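Phosphatidylglycerol lysyltransferase C-terminal domain-containing protein (Bacteroides thetaiotaomicron, PDB 2HQY) is of unknown function but binds coenzyme A and belongs to the acetyltransferase clan, consistent with an acyl- or aminoacyl-transferring enzyme. Local coordinates at residues T16-K21 against D50-K55; R24-L29 against A63-V68; V96-R101 against E289-C294; Y120-Y125 against Y263-E268. All coordinates share one frame; numbering follows the deposited sequence. Where two conformers were deposited one is given.

Interaction 1. Residues T16-K21 against D50-K55; sequences TAFTMK and DFLVFK
F18, in helix 12-19, lays one ring face against L52 of strand 51-58, and this pair is the tight part of the contact. L52 CB stands 3.9 Å from the centroid of the F18 ring and 22° off its normal, a CH-pi contact displaced toward the rim, with F18 CG at 3.7 Å from L52 CB. The first torsion of F18 sets CG anti to the carbonyl carbon (chi1 -79°), which points the ring toward the start of the strand, with F18 CE1 3.3 Å from D50 O, an atom lying in the ring plane at its edge. The fit is looser beyond: T19 CG2 comes only to 4.3 Å from L52 CD2, and at the other end D50, which leads into the strand, is an exposed residue at the margin of the contact. L52 also packs on I15, a turn before F18 in helix 12-19, and on F45, while F18 reaches V47; helix 12-19 thus packs against the antiparallel strands 44-48 and 51-58.

Interaction 2. Residues R24-L29 against A63-V68; sequences RRNCDL and AYMMPV
R24 meets the carbonyls of M66 and P67 with the two terminal nitrogens of its guanidinium, and these are the hydrogen bonds of the contact. R24 NH1 donates to M66 O over 2.8 Å in a nearly straight line (174° at the hydrogen), whereas R24 NH2 reaches P67 O at 3.0 Å through a more bent 150°. Both oxygens lie in the guanidinium plane, yet each carbonyl is approached from above its own plane. Bends at chi2 and chi3 fold the arginine chain so that its flat end turns edge-on to the backbone where strand 61-69 is broken. Loop 24-29, between helices 12-19 and 31-36, is thereby held against that interruption.

Van der Waals contacts accompany this grip. V68 CG2 sits over one guanidinium face, 3.7 Å from R24 NH2, and M66 CB lies 3.4 Å from R24 NH1, its side chain crossing the arginine at about a right angle. Farther along, L29 and V68 meet tip to tip, L29 CD1 being 4.1 Å from V68 CG2. The bent chain of M65 brings its CE to 3.9 Å from D28 CB.

R24 is buried, so two consecutive carbonyls supply acceptors to its cationic group within the protein, and the polarity of these carbonyls probably offsets part of the cost of enclosing the charge; the in-plane pair of bonds also fixes the guanidinium's rotation beside V68.

Interaction 3. Residues V96-R101 against E289-C294; sequences VCSNMR and EKYMAC
V96 and Y291 form an antiparallel hydrogen-bonded pair, CA atoms 4.8 Å apart, with Y291 N donating to V96 O at 2.7 Å and V96 N giving a longer bond of 3.3 Å to Y291 O. Their side chains share one sheet face, where V96 CG2 also touches A293 CB at 4.1 Å. Past the bridge the chain enters helix 98-107, with C97 at the N-cap position. R101, on the first turn, runs extended from CG to NE and sets CD over the centre of the Y291 ring, 4.3 Å from the centroid and 3° off the normal; the guanidinium plane is inclined 40° to the ring. A water accepts from S98 N and donates to E289 O, linking the first residue of the helix to E289 before the bridge. Farther along strand 286-295, C294 forms a disulfide with C92. Backbone bonds and the disulfide tie strands 92-96 and 286-295 together, while the water and the CH-pi contact hold the start of helix 98-107 to the second strand.

Interaction 4. Residues Y120-Y125 against Y263-E268; sequences YADYIY and YINREE
Near the coenzyme A pocket, strand 122-126 pairs antiparallel with strand 263-265, whose continuation brings the side chain of E267 to about 8 Å from the bound coenzyme A. Y125 and I264 form the hydrogen-bonded pair, with I264 N to Y125 O at 2.7 Å and Y125 N to I264 O at 2.9 Å; I124 and N265 make the next, non-hydrogen-bonded pair. Beyond it, R266 N donates to Y123 O, and Y123 N bonds to E267 O.

N265 has its CG anti to the backbone N (chi1 -177°), which turns ND2 toward D122 and OD1 toward E267 N. N265 ND2 donates to D122 OD2 at 2.9 Å and 175°, coming from above the carboxylate plane, while N265 OD1 accepts from E267 N at 2.8 Å, closing an Asx turn. Strand 122-126 also pairs with strand 286-295, and strand 263-265 with strand 230-238, so this pair connects strand 286-295 on one flank with strand 230-238 on the other.

D122 and E268 lie side by side, D122 OD1 being 3.8 Å from E268 OE2; K290 forms salt bridges with both carboxylates and would offset their repulsion. R266 CD packs 3.7 Å from Y125 CE2, and a water donates to Y125 OH and accepts from R266 NE. Y125 OH also bonds to K279 O, and the guanidinium of R266 continues to E236 in a salt bridge.

Interactions 1 and 2 lie 9 Å apart between centres and meet through neighbouring strands 51-58 and 61-69; their segments alternate along the chain. Interaction 3, its centre 10 Å from that of interaction 2, opens later in sequence and encloses interaction 4, whose centre is 15 Å away. Strand 286-295 links these last two by pairing with both 92-96 and 122-126. K290 of interaction 3 bonds to D122 and E268 of interaction 4 and weakly to D28 of interaction 2, while C27 N and R25 O of interaction 2 bond to D122 and N265. The loop 24-29 therefore bridges the N-terminal strands and the strands beside the coenzyme A pocket, whereas the centres of interactions 1 and 4 are 20 Å apart.

Interaction 1. Residues T16-K21 against D50-K55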
loop_
_atom_site.group_PDB
_atom_site.type_symbol
_atom_site.label_atom_id
_atom_site.label_comp_id
_atom_site.label_asym_id
_atom_site.label_seq_id
_atom_site.Cartn_x
_atom_site.Cartn_y
_atom_site.Cartn_z
ATOM N N THR A 16 3.464 19.721 -0.009
ATOM C CA THR A 16 3.818 20.669 1.059
ATOM C C THR A 16 3.729 22.117 0.599
ATOM O O THR A 16 3.566 23.020 1.428
ATOM C CB THR A 16 5.186 20.344 1.722
ATOM O OG1 THR A 16 6.228 20.473 0.753
ATOM C CG2 THR A 16 5.165 18.908 2.307
ATOM N N ALA A 17 3.782 22.346 -0.715
ATOM C CA ALA A 17 3.577 23.702 -1.234
ATOM C C ALA A 17 2.173 24.199 -0.887
ATOM O O ALA A 17 1.964 25.398 -0.646
ATOM C CB ALA A 17 3.799 23.745 -2.727
ATOM N N PHE A 18 1.218 23.273 -0.895
ATOM C CA PHE A 18 -0.157 23.569 -0.516
ATOM C C PHE A 18 -0.353 23.550 1.002
ATOM O O PHE A 18 -1.027 24.420 1.548
ATOM C CB PHE A 18 -1.131 22.553 -1.160
ATOM C CG PHE A 18 -1.447 22.821 -2.604
ATOM C CD1 PHE A 18 -2.535 23.621 -2.955
ATOM C CD2 PHE A 18 -0.682 22.245 -3.618
ATOM C CE1 PHE A 18 -2.828 23.898 -4.299
ATOM C CE2 PHE A 18 -0.971 22.503 -4.966
ATOM C CZ PHE A 18 -2.051 23.330 -5.310
ATOM N N THR A 19 0.143 22.512 1.684
ATOM C CA THR A 19 -0.203 22.347 3.097
ATOM C C THR A 19 0.534 23.358 3.993
ATOM O O THR A 19 -0.038 23.840 4.969
ATOM C CB THR A 19 0.072 20.896 3.619
ATOM O OG1 THR A 19 1.430 20.561 3.337
ATOM C CG2 THR A 19 -0.862 19.867 2.952
ATOM N N MET A 20 1.789 23.695 3.681
ATOM C CA MET A 20 2.539 24.502 4.643
ATOM C C MET A 20 1.889 25.879 4.801
ATOM O O MET A 20 1.763 26.370 5.915
ATOM C CB MET A 20 4.044 24.598 4.323
ATOM C CG MET A 20 4.801 23.263 4.578
ATOM S SD MET A 20 4.855 22.667 6.289
ATOM C CE MET A 20 5.924 23.848 7.057
ATOM N N LYS A 21 1.425 26.457 3.696
ATOM C CA LYS A 21 0.843 27.800 3.733
ATOM C C LYS A 21 -0.593 27.813 4.243
ATOM O O LYS A 21 -1.157 28.891 4.466
ATOM C CB LYS A 21 0.913 28.464 2.351
ATOM C CG LYS A 21 0.000 27.861 1.315
ATOM C CD LYS A 21 -0.001 28.713 0.043
ATOM C CE LYS A 21 -0.625 27.961 -1.140
ATOM N NZ LYS A 21 -2.136 27.925 -1.170
ATOM N N ASP A 50 -6.685 24.788 -8.771
ATOM C CA ASP A 50 -5.851 25.409 -7.699
ATOM C C ASP A 50 -6.054 24.841 -6.249
ATOM O O ASP A 50 -5.626 25.448 -5.245
ATOM C CB ASP A 50 -6.003 26.936 -7.682
ATOM C CG ASP A 50 -5.394 27.623 -8.929
ATOM O OD1 ASP A 50 -4.260 27.266 -9.323
ATOM O OD2 ASP A 50 -6.037 28.538 -9.497
ATOM N N PHE A 51 -6.712 23.698 -6.136
ATOM C CA PHE A 51 -6.792 23.015 -4.840
ATOM C C PHE A 51 -6.044 21.689 -4.890
ATOM O O PHE A 51 -5.981 21.039 -5.942
ATOM C CB PHE A 51 -8.230 22.676 -4.495
ATOM C CG PHE A 51 -9.094 23.853 -4.161
ATOM C CD1 PHE A 51 -9.304 24.218 -2.832
ATOM C CD2 PHE A 51 -9.784 24.527 -5.174
ATOM C CE1 PHE A 51 -10.178 25.279 -2.490
ATOM C CE2 PHE A 51 -10.654 25.577 -4.868
ATOM C CZ PHE A 51 -10.850 25.958 -3.513
ATOM N N LEU A 52 -5.552 21.271 -3.730
ATOM C CA LEU A 52 -4.963 19.949 -3.547
ATOM C C LEU A 52 -6.075 19.065 -2.993
ATOM O O LEU A 52 -6.657 19.387 -1.944
ATOM C CB LEU A 52 -3.806 20.032 -2.556
ATOM C CG LEU A 52 -3.236 18.706 -2.047
ATOM C CD1 LEU A 52 -2.762 17.839 -3.198
ATOM C CD2 LEU A 52 -2.116 18.985 -1.034
ATOM N N VAL A 53 -6.363 17.962 -3.666
ATOM C CA VAL A 53 -7.431 17.042 -3.220
ATOM C C VAL A 53 -6.937 15.600 -3.058
ATOM O O VAL A 53 -6.084 15.171 -3.810
ATOM C CB VAL A 53 -8.635 17.127 -4.197
ATOM C CG1 VAL A 53 -9.266 18.537 -4.134
ATOM C CG2 VAL A 53 -8.189 16.850 -5.639
ATOM N N PHE A 54 -7.448 14.876 -2.061
ATOM C CA PHE A 54 -7.007 13.495 -1.777
ATOM C C PHE A 54 -8.231 12.593 -1.875
ATOM O O PHE A 54 -9.357 13.041 -1.607
ATOM C CB PHE A 54 -6.376 13.370 -0.396
ATOM C CG PHE A 54 -5.070 14.107 -0.246
ATOM C CD1 PHE A 54 -3.876 13.528 -0.676
ATOM C CD2 PHE A 54 -5.040 15.393 0.291
ATOM C CE1 PHE A 54 -2.635 14.213 -0.547
ATOM C CE2 PHE A 54 -3.807 16.096 0.425
ATOM C CZ PHE A 54 -2.608 15.504 0.000
ATOM N N LYS A 55 -7.994 11.348 -2.301
ATOM C CA LYS A 55 -9.037 10.319 -2.474
ATOM C C LYS A 55 -8.499 9.056 -1.795
ATOM O O LYS A 55 -7.328 8.672 -2.044
ATOM C CB LYS A 55 -9.289 10.108 -3.962
ATOM C CG LYS A 55 -10.237 8.979 -4.372
ATOM C CD LYS A 55 -10.364 9.005 -5.892
ATOM C CE LYS A 55 -11.419 8.019 -6.443
ATOM N NZ LYS A 55 -11.479 8.121 -7.959
#

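Interaction 2. Residues R24-L29 against A63-V68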
loop_
_atom_site.group_PDB
_atom_site.type_symbol
_atom_site.label_atom_id
_atom_site.label_comp_id
_atom_site.label_asym_id
_atom_site.label_seq_id
_atom_site.Cartn_x
_atom_site.Cartn_y
_atom_site.Cartn_z
ATOM N N ARG A 24 -4.592 24.597 7.942
ATOM C CA ARG A 24 -5.025 23.264 8.360
ATOM C C ARG A 24 -4.014 22.626 9.303
ATOM O O ARG A 24 -2.847 22.531 8.974
ATOM C CB ARG A 24 -5.218 22.398 7.114
ATOM C CG ARG A 24 -6.114 23.085 6.089
ATOM C CD ARG A 24 -7.577 22.838 6.384
ATOM N NE ARG A 24 -7.889 21.487 5.960
ATOM C CZ ARG A 24 -8.341 21.156 4.752
ATOM N NH1 ARG A 24 -8.546 19.876 4.482
ATOM N NH2 ARG A 24 -8.600 22.093 3.829
ATOM N N ARG A 25 -4.476 22.185 10.470
ATOM C CA ARG A 25 -3.579 21.634 11.479
ATOM C C ARG A 25 -3.747 20.127 11.700
ATOM O O ARG A 25 -3.069 19.532 12.538
ATOM C CB ARG A 25 -3.748 22.398 12.788
ATOM C CG ARG A 25 -3.459 23.875 12.630
ATOM C CD ARG A 25 -3.471 24.580 13.964
ATOM N NE ARG A 25 -4.783 24.555 14.606
ATOM C CZ ARG A 25 -5.017 24.976 15.853
ATOM N NH1 ARG A 25 -4.024 25.435 16.610
ATOM N NH2 ARG A 25 -6.245 24.924 16.355
ATOM N N ASN A 26 -4.648 19.497 10.957
ATOM C CA ASN A 26 -4.898 18.091 11.260
ATOM C C ASN A 26 -3.794 17.148 10.768
ATOM O O ASN A 26 -3.191 17.361 9.688
ATOM C CB ASN A 26 -6.287 17.654 10.855
ATOM C CG ASN A 26 -6.462 17.625 9.397
ATOM O OD1 ASN A 26 -6.410 18.661 8.739
ATOM N ND2 ASN A 26 -6.738 16.440 8.865
ATOM N N CYS A 27 -3.511 16.141 11.590
ATOM C CA CYS A 27 -2.331 15.300 11.400
ATOM C C CYS A 27 -2.426 14.521 10.114
ATOM O O CYS A 27 -1.407 14.080 9.585
ATOM C CB CYS A 27 -2.138 14.331 12.587
ATOM S SG CYS A 27 -3.417 13.075 12.774
ATOM N N ASP A 28 -3.646 14.334 9.606
ATOM C CA ASP A 28 -3.795 13.573 8.355
ATOM C C ASP A 28 -3.174 14.282 7.157
ATOM O O ASP A 28 -3.045 13.677 6.089
ATOM C CB ASP A 28 -5.248 13.219 8.095
ATOM C CG ASP A 28 -5.775 12.210 9.121
ATOM O OD1 ASP A 28 -4.973 11.351 9.578
ATOM O OD2 ASP A 28 -6.955 12.269 9.471
ATOM N N LEU A 29 -2.838 15.566 7.312
ATOM C CA LEU A 29 -2.203 16.321 6.225
ATOM C C LEU A 29 -0.665 16.338 6.279
ATOM O O LEU A 29 -0.007 16.947 5.406
ATOM C CB LEU A 29 -2.757 17.759 6.168
ATOM C CG LEU A 29 -4.183 17.841 5.605
ATOM C CD1 LEU A 29 -4.651 19.273 5.717
ATOM C CD2 LEU A 29 -4.254 17.374 4.175
ATOM N N ALA A 63 -13.739 7.996 0.262
ATOM C CA ALA A 63 -13.779 9.312 0.902
ATOM C C ALA A 63 -12.768 10.261 0.284
ATOM O O ALA A 63 -11.761 9.821 -0.275
ATOM C CB ALA A 63 -13.530 9.192 2.389
ATOM N N TYR A 64 -13.070 11.555 0.371
ATOM C CA TYR A 64 -12.171 12.620 -0.109
ATOM C C TYR A 64 -11.826 13.488 1.091
ATOM O O TYR A 64 -12.561 13.515 2.066
ATOM C CB TYR A 64 -12.880 13.459 -1.201
ATOM C CG TYR A 64 -13.289 12.612 -2.403
ATOM C CD1 TYR A 64 -12.476 12.530 -3.548
ATOM C CD2 TYR A 64 -14.478 11.866 -2.389
ATOM C CE1 TYR A 64 -12.855 11.744 -4.665
ATOM C CE2 TYR A 64 -14.864 11.082 -3.506
ATOM C CZ TYR A 64 -14.030 11.031 -4.622
ATOM O OH TYR A 64 -14.429 10.257 -5.693
ATOM N N MET A 65 -10.687 14.174 1.055
ATOM C CA MET A 65 -10.386 15.134 2.102
ATOM C C MET A 65 -11.031 16.478 1.722
ATOM O O MET A 65 -11.337 16.706 0.560
ATOM C CB MET A 65 -8.854 15.244 2.241
ATOM C CG MET A 65 -8.348 16.149 3.377
ATOM S SD MET A 65 -8.386 15.351 5.025
ATOM C CE MET A 65 -7.083 14.154 4.841
ATOM N N MET A 66 -11.289 17.350 2.704
ATOM C CA MET A 66 -11.656 18.723 2.401
ATOM C C MET A 66 -10.514 19.309 1.540
ATOM O O MET A 66 -9.346 19.194 1.924
ATOM C CB MET A 66 -11.856 19.522 3.710
ATOM C CG MET A 66 -12.294 20.999 3.535
ATOM S SD MET A 66 -13.978 21.309 2.892
ATOM C CE MET A 66 -14.050 23.120 3.012
ATOM N N PRO A 67 -10.839 19.873 0.353
ATOM C CA PRO A 67 -9.821 20.471 -0.516
ATOM C C PRO A 67 -8.958 21.502 0.199
ATOM O O PRO A 67 -9.465 22.312 0.986
ATOM C CB PRO A 67 -10.647 21.131 -1.612
ATOM C CG PRO A 67 -11.903 20.254 -1.689
ATOM C CD PRO A 67 -12.187 19.960 -0.254
ATOM N N VAL A 68 -7.663 21.451 -0.081
ATOM C CA VAL A 68 -6.707 22.378 0.505
ATOM C C VAL A 68 -6.346 23.425 -0.545
ATOM O O VAL A 68 -5.868 23.101 -1.631
ATOM C CB VAL A 68 -5.419 21.652 0.979
ATOM C CG1 VAL A 68 -4.438 22.632 1.603
ATOM C CG2 VAL A 68 -5.763 20.560 2.001
#

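Interaction 3. Residues V96-R101 against E289-C294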
loop_
_atom_site.group_PDB
_atom_site.type_symbol
_atom_site.label_atom_id
_atom_site.label_comp_id
_atom_site.label_asym_id
_atom_site.label_seq_id
_atom_site.Cartn_x
_atom_site.Cartn_y
_atom_site.Cartn_z
ATOM N N VAL A 96 -13.078 17.541 7.911
ATOM C CA VAL A 96 -13.754 18.811 7.883
ATOM C C VAL A 96 -13.707 19.323 9.317
ATOM O O VAL A 96 -14.373 18.786 10.214
ATOM C CB VAL A 96 -15.190 18.654 7.371
ATOM C CG1 VAL A 96 -15.920 19.994 7.331
ATOM C CG2 VAL A 96 -15.167 17.985 5.998
ATOM N N CYS A 97 -12.875 20.329 9.557
ATOM C CA CYS A 97 -12.807 20.909 10.897
ATOM C C CYS A 97 -13.983 21.862 11.070
ATOM O O CYS A 97 -14.687 22.171 10.102
ATOM C CB CYS A 97 -11.468 21.609 11.141
ATOM S SG CYS A 97 -11.098 22.926 9.986
ATOM N N SER A 98 -14.193 22.305 12.306
ATOM C CA SER A 98 -15.325 23.146 12.674
ATOM C C SER A 98 -15.404 24.384 11.766
ATOM O O SER A 98 -16.479 24.727 11.264
ATOM C CB SER A 98 -15.202 23.548 14.140
ATOM O OG SER A 98 -16.325 23.098 14.878
ATOM N N ASN A 99 -14.252 25.018 11.537
ATOM C CA ASN A 99 -14.156 26.154 10.620
ATOM C C ASN A 99 -14.458 25.792 9.167
ATOM O O ASN A 99 -15.166 26.536 8.489
ATOM C CB ASN A 99 -12.791 26.825 10.701
ATOM C CG ASN A 99 -12.760 28.160 9.975
ATOM O OD1 ASN A 99 -13.493 29.088 10.330
ATOM N ND2 ASN A 99 -11.922 28.260 8.947
ATOM N N MET A 100 -13.921 24.663 8.692
ATOM C CA MET A 100 -14.184 24.209 7.319
ATOM C C MET A 100 -15.661 23.856 7.125
ATOM O O MET A 100 -16.217 24.063 6.045
ATOM C CB MET A 100 -13.281 23.028 6.923
ATOM C CG MET A 100 -11.788 23.345 6.914
ATOM S SD MET A 100 -11.221 24.464 5.618
ATOM C CE MET A 100 -9.941 25.397 6.474
ATOM N N ARG A 101 -16.282 23.328 8.180
ATOM C CA ARG A 101 -17.713 23.024 8.186
ATOM C C ARG A 101 -18.538 24.290 7.981
ATOM O O ARG A 101 -19.537 24.272 7.264
ATOM C CB ARG A 101 -18.118 22.327 9.490
ATOM C CG ARG A 101 -19.615 22.169 9.668
ATOM C CD ARG A 101 -19.975 21.449 10.956
ATOM N NE ARG A 101 -21.374 21.026 10.921
ATOM C CZ ARG A 101 -22.085 20.636 11.977
ATOM N NH1 ARG A 101 -21.542 20.614 13.183
ATOM N NH2 ARG A 101 -23.351 20.272 11.824
ATOM N N GLU A 289 -11.727 18.616 16.510
ATOM C CA GLU A 289 -12.725 17.664 16.009
ATOM C C GLU A 289 -12.673 17.547 14.498
ATOM O O GLU A 289 -12.306 18.496 13.807
ATOM C CB GLU A 289 -14.132 18.096 16.454
ATOM C CG GLU A 289 -14.167 18.481 17.901
ATOM C CD GLU A 289 -15.374 19.332 18.249
ATOM O OE1 GLU A 289 -15.741 20.249 17.460
ATOM O OE2 GLU A 289 -15.952 19.072 19.320
ATOM N N LYS A 290 -13.033 16.376 13.984
ATOM C CA LYS A 290 -12.999 16.145 12.550
ATOM C C LYS A 290 -14.340 15.610 12.123
ATOM O O LYS A 290 -14.806 14.584 12.647
ATOM C CB LYS A 290 -11.916 15.152 12.182
ATOM C CG LYS A 290 -10.533 15.575 12.633
ATOM C CD LYS A 290 -9.500 14.540 12.237
ATOM C CE LYS A 290 -8.172 14.902 12.845
ATOM N NZ LYS A 290 -7.173 13.800 12.631
ATOM N N TYR A 291 -14.974 16.326 11.206
ATOM C CA TYR A 291 -16.285 15.904 10.725
ATOM C C TYR A 291 -16.206 15.092 9.460
ATOM O O TYR A 291 -15.293 15.248 8.651
ATOM C CB TYR A 291 -17.233 17.102 10.529
ATOM C CG TYR A 291 -17.593 17.758 11.828
ATOM C CD1 TYR A 291 -18.795 17.457 12.473
ATOM C CD2 TYR A 291 -16.726 18.666 12.427
ATOM C CE1 TYR A 291 -19.115 18.051 13.681
ATOM C CE2 TYR A 291 -17.027 19.253 13.625
ATOM C CZ TYR A 291 -18.217 18.943 14.253
ATOM O OH TYR A 291 -18.505 19.545 15.440
ATOM N N MET A 292 -17.174 14.204 9.303
ATOM C CA MET A 292 -17.424 13.632 7.998
ATOM C C MET A 292 -18.637 14.366 7.434
ATOM O O MET A 292 -19.663 14.517 8.115
ATOM C CB MET A 292 -17.634 12.119 8.068
ATOM C CG MET A 292 -18.016 11.490 6.699
ATOM S SD MET A 292 -17.904 9.686 6.633
ATOM C CE MET A 292 -19.508 9.239 7.250
ATOM N N ALA A 293 -18.495 14.853 6.206
ATOM C CA ALA A 293 -19.557 15.566 5.504
ATOM C C ALA A 293 -19.964 14.695 4.323
ATOM O O ALA A 293 -19.172 14.484 3.388
ATOM C CB ALA A 293 -19.059 16.924 5.028
ATOM N N CYS A 294 -21.173 14.180 4.382
ATOM C CA CYS A 294 -21.728 13.374 3.322
ATOM C C CYS A 294 -22.894 14.083 2.614
ATOM O O CYS A 294 -23.741 14.648 3.242
ATOM C CB CYS A 294 -22.169 12.025 3.838
ATOM S SG CYS A 294 -20.852 10.951 4.350
HETATM O O HOH W 1 -12.309 21.147 14.519
#

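Interaction 4. Residues Y120-Y125 against Y263-E268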
loop_
_atom_site.group_PDB
_atom_site.type_symbol
_atom_site.label_atom_id
_atom_site.label_comp_id
_atom_site.label_asym_id
_atom_site.label_seq_id
_atom_site.Cartn_x
_atom_site.Cartn_y
_atom_site.Cartn_z
ATOM N N TYR A 120 -11.535 10.290 16.798
ATOM C CA TYR A 120 -10.650 10.795 15.747
ATOM C C TYR A 120 -10.199 12.242 15.866
ATOM O O TYR A 120 -9.501 12.743 14.978
ATOM C CB TYR A 120 -11.277 10.524 14.376
ATOM C CG TYR A 120 -11.562 9.054 14.221
ATOM C CD1 TYR A 120 -10.526 8.127 14.199
ATOM C CD2 TYR A 120 -12.866 8.590 14.148
ATOM C CE1 TYR A 120 -10.787 6.769 14.091
ATOM C CE2 TYR A 120 -13.132 7.252 14.030
ATOM C CZ TYR A 120 -12.092 6.349 14.006
ATOM O OH TYR A 120 -12.383 5.001 13.889
ATOM N N ALA A 121 -10.564 12.898 16.955
ATOM C CA ALA A 121 -10.125 14.274 17.201
ATOM C C ALA A 121 -8.618 14.283 17.463
ATOM O O ALA A 121 -8.106 13.332 18.047
ATOM C CB ALA A 121 -10.875 14.868 18.400
ATOM N N ASP A 122 -7.929 15.340 17.028
ATOM C CA ASP A 122 -6.492 15.507 17.283
ATOM C C ASP A 122 -6.280 16.325 18.544
ATOM O O ASP A 122 -6.989 17.313 18.801
ATOM C CB ASP A 122 -5.783 16.258 16.159
ATOM C CG ASP A 122 -5.572 15.435 14.911
ATOM O OD1 ASP A 122 -5.723 14.190 14.921
ATOM O OD2 ASP A 122 -5.219 16.068 13.900
ATOM N N TYR A 123 -5.278 15.927 19.310
ATOM C CA TYR A 123 -4.845 16.677 20.473
ATOM C C TYR A 123 -3.751 17.665 20.043
ATOM O O TYR A 123 -2.705 17.256 19.514
ATOM C CB TYR A 123 -4.283 15.705 21.511
ATOM C CG TYR A 123 -5.349 14.952 22.254
ATOM C CD1 TYR A 123 -5.717 15.334 23.546
ATOM C CD2 TYR A 123 -6.008 13.869 21.651
ATOM C CE1 TYR A 123 -6.707 14.654 24.241
ATOM C CE2 TYR A 123 -6.996 13.173 22.323
ATOM C CZ TYR A 123 -7.344 13.576 23.623
ATOM O OH TYR A 123 -8.333 12.908 24.290
ATOM N N ILE A 124 -4.002 18.949 20.283
ATOM C CA ILE A 124 -3.076 20.032 19.927
ATOM C C ILE A 124 -2.586 20.753 21.204
ATOM O O ILE A 124 -3.374 21.097 22.087
ATOM C CB ILE A 124 -3.728 20.998 18.889
ATOM C CG1 ILE A 124 -4.053 20.187 17.610
ATOM C CG2 ILE A 124 -2.822 22.233 18.620
ATOM C CD1 ILE A 124 -4.224 20.983 16.342
ATOM N N TYR A 125 -1.275 20.905 21.299
ATOM C CA TYR A 125 -0.596 21.472 22.464
ATOM C C TYR A 125 0.281 22.642 22.028
ATOM O O TYR A 125 0.649 22.740 20.856
ATOM C CB TYR A 125 0.315 20.399 23.064
ATOM C CG TYR A 125 -0.388 19.111 23.438
ATOM C CD1 TYR A 125 -0.926 18.921 24.720
ATOM C CD2 TYR A 125 -0.497 18.077 22.508
ATOM C CE1 TYR A 125 -1.565 17.722 25.053
ATOM C CE2 TYR A 125 -1.132 16.898 22.813
ATOM C CZ TYR A 125 -1.647 16.716 24.070
ATOM O OH TYR A 125 -2.233 15.516 24.318
ATOM N N TYR A 263 2.450 25.122 17.637
ATOM C CA TYR A 263 1.556 24.046 18.043
ATOM C C TYR A 263 2.191 22.696 17.789
ATOM O O TYR A 263 2.920 22.518 16.812
ATOM C CB TYR A 263 0.238 24.117 17.277
ATOM C CG TYR A 263 -0.448 25.428 17.489
ATOM C CD1 TYR A 263 -1.028 25.720 18.711
ATOM C CD2 TYR A 263 -0.476 26.386 16.486
ATOM C CE1 TYR A 263 -1.644 26.956 18.938
ATOM C CE2 TYR A 263 -1.094 27.624 16.696
ATOM C CZ TYR A 263 -1.675 27.886 17.925
ATOM O OH TYR A 263 -2.298 29.092 18.153
ATOM N N ILE A 264 1.896 21.749 18.672
ATOM C CA ILE A 264 2.349 20.364 18.462
ATOM C C ILE A 264 1.086 19.506 18.405
ATOM O O ILE A 264 0.274 19.532 19.326
ATOM C CB ILE A 264 3.282 19.843 19.581
ATOM C CG1 ILE A 264 4.586 20.648 19.666
ATOM C CG2 ILE A 264 3.599 18.342 19.307
ATOM C CD1 ILE A 264 5.484 20.225 20.855
ATOM N N ASN A 265 0.893 18.792 17.299
ATOM C CA ASN A 265 -0.252 17.904 17.143
ATOM C C ASN A 265 0.216 16.460 17.439
ATOM O O ASN A 265 1.040 15.884 16.693
ATOM C CB ASN A 265 -0.812 18.036 15.711
ATOM C CG ASN A 265 -2.069 17.188 15.470
ATOM O OD1 ASN A 265 -2.246 16.118 16.063
ATOM N ND2 ASN A 265 -2.940 17.664 14.572
ATOM N N ARG A 266 -0.286 15.884 18.530
ATOM C CA ARG A 266 0.078 14.497 18.921
ATOM C C ARG A 266 -1.016 13.478 18.587
ATOM O O ARG A 266 -1.066 12.388 19.165
ATOM C CB ARG A 266 0.489 14.435 20.406
ATOM C CG ARG A 266 1.718 15.308 20.700
ATOM C CD ARG A 266 2.120 15.361 22.174
ATOM N NE ARG A 266 2.326 14.020 22.710
ATOM C CZ ARG A 266 3.435 13.300 22.613
ATOM N NH1 ARG A 266 4.528 13.772 22.017
ATOM N NH2 ARG A 266 3.429 12.084 23.140
ATOM N N GLU A 267 -1.895 13.839 17.656
ATOM C CA GLU A 267 -2.831 12.894 17.022
ATOM C C GLU A 267 -3.962 12.429 17.952
ATOM O O GLU A 267 -4.325 13.133 18.899
ATOM C CB GLU A 267 -2.075 11.740 16.292
ATOM C CG GLU A 267 -0.866 12.305 15.509
ATOM C CD GLU A 267 -0.347 11.420 14.371
ATOM O OE1 GLU A 267 -0.531 10.187 14.402
ATOM O OE2 GLU A 267 0.244 11.986 13.416
ATOM N N GLU A 268 -4.526 11.261 17.674
ATOM C CA GLU A 268 -5.845 10.909 18.223
ATOM C C GLU A 268 -5.758 9.918 19.371
ATOM O O GLU A 268 -4.735 9.250 19.533
ATOM C CB GLU A 268 -6.703 10.321 17.104
ATOM C CG GLU A 268 -6.804 11.217 15.898
ATOM C CD GLU A 268 -6.134 10.662 14.679
ATOM O OE1 GLU A 268 -5.021 10.082 14.810
ATOM O OE2 GLU A 268 -6.733 10.824 13.584
HETATM O O HOH W 2 -0.049 13.750 24.239
#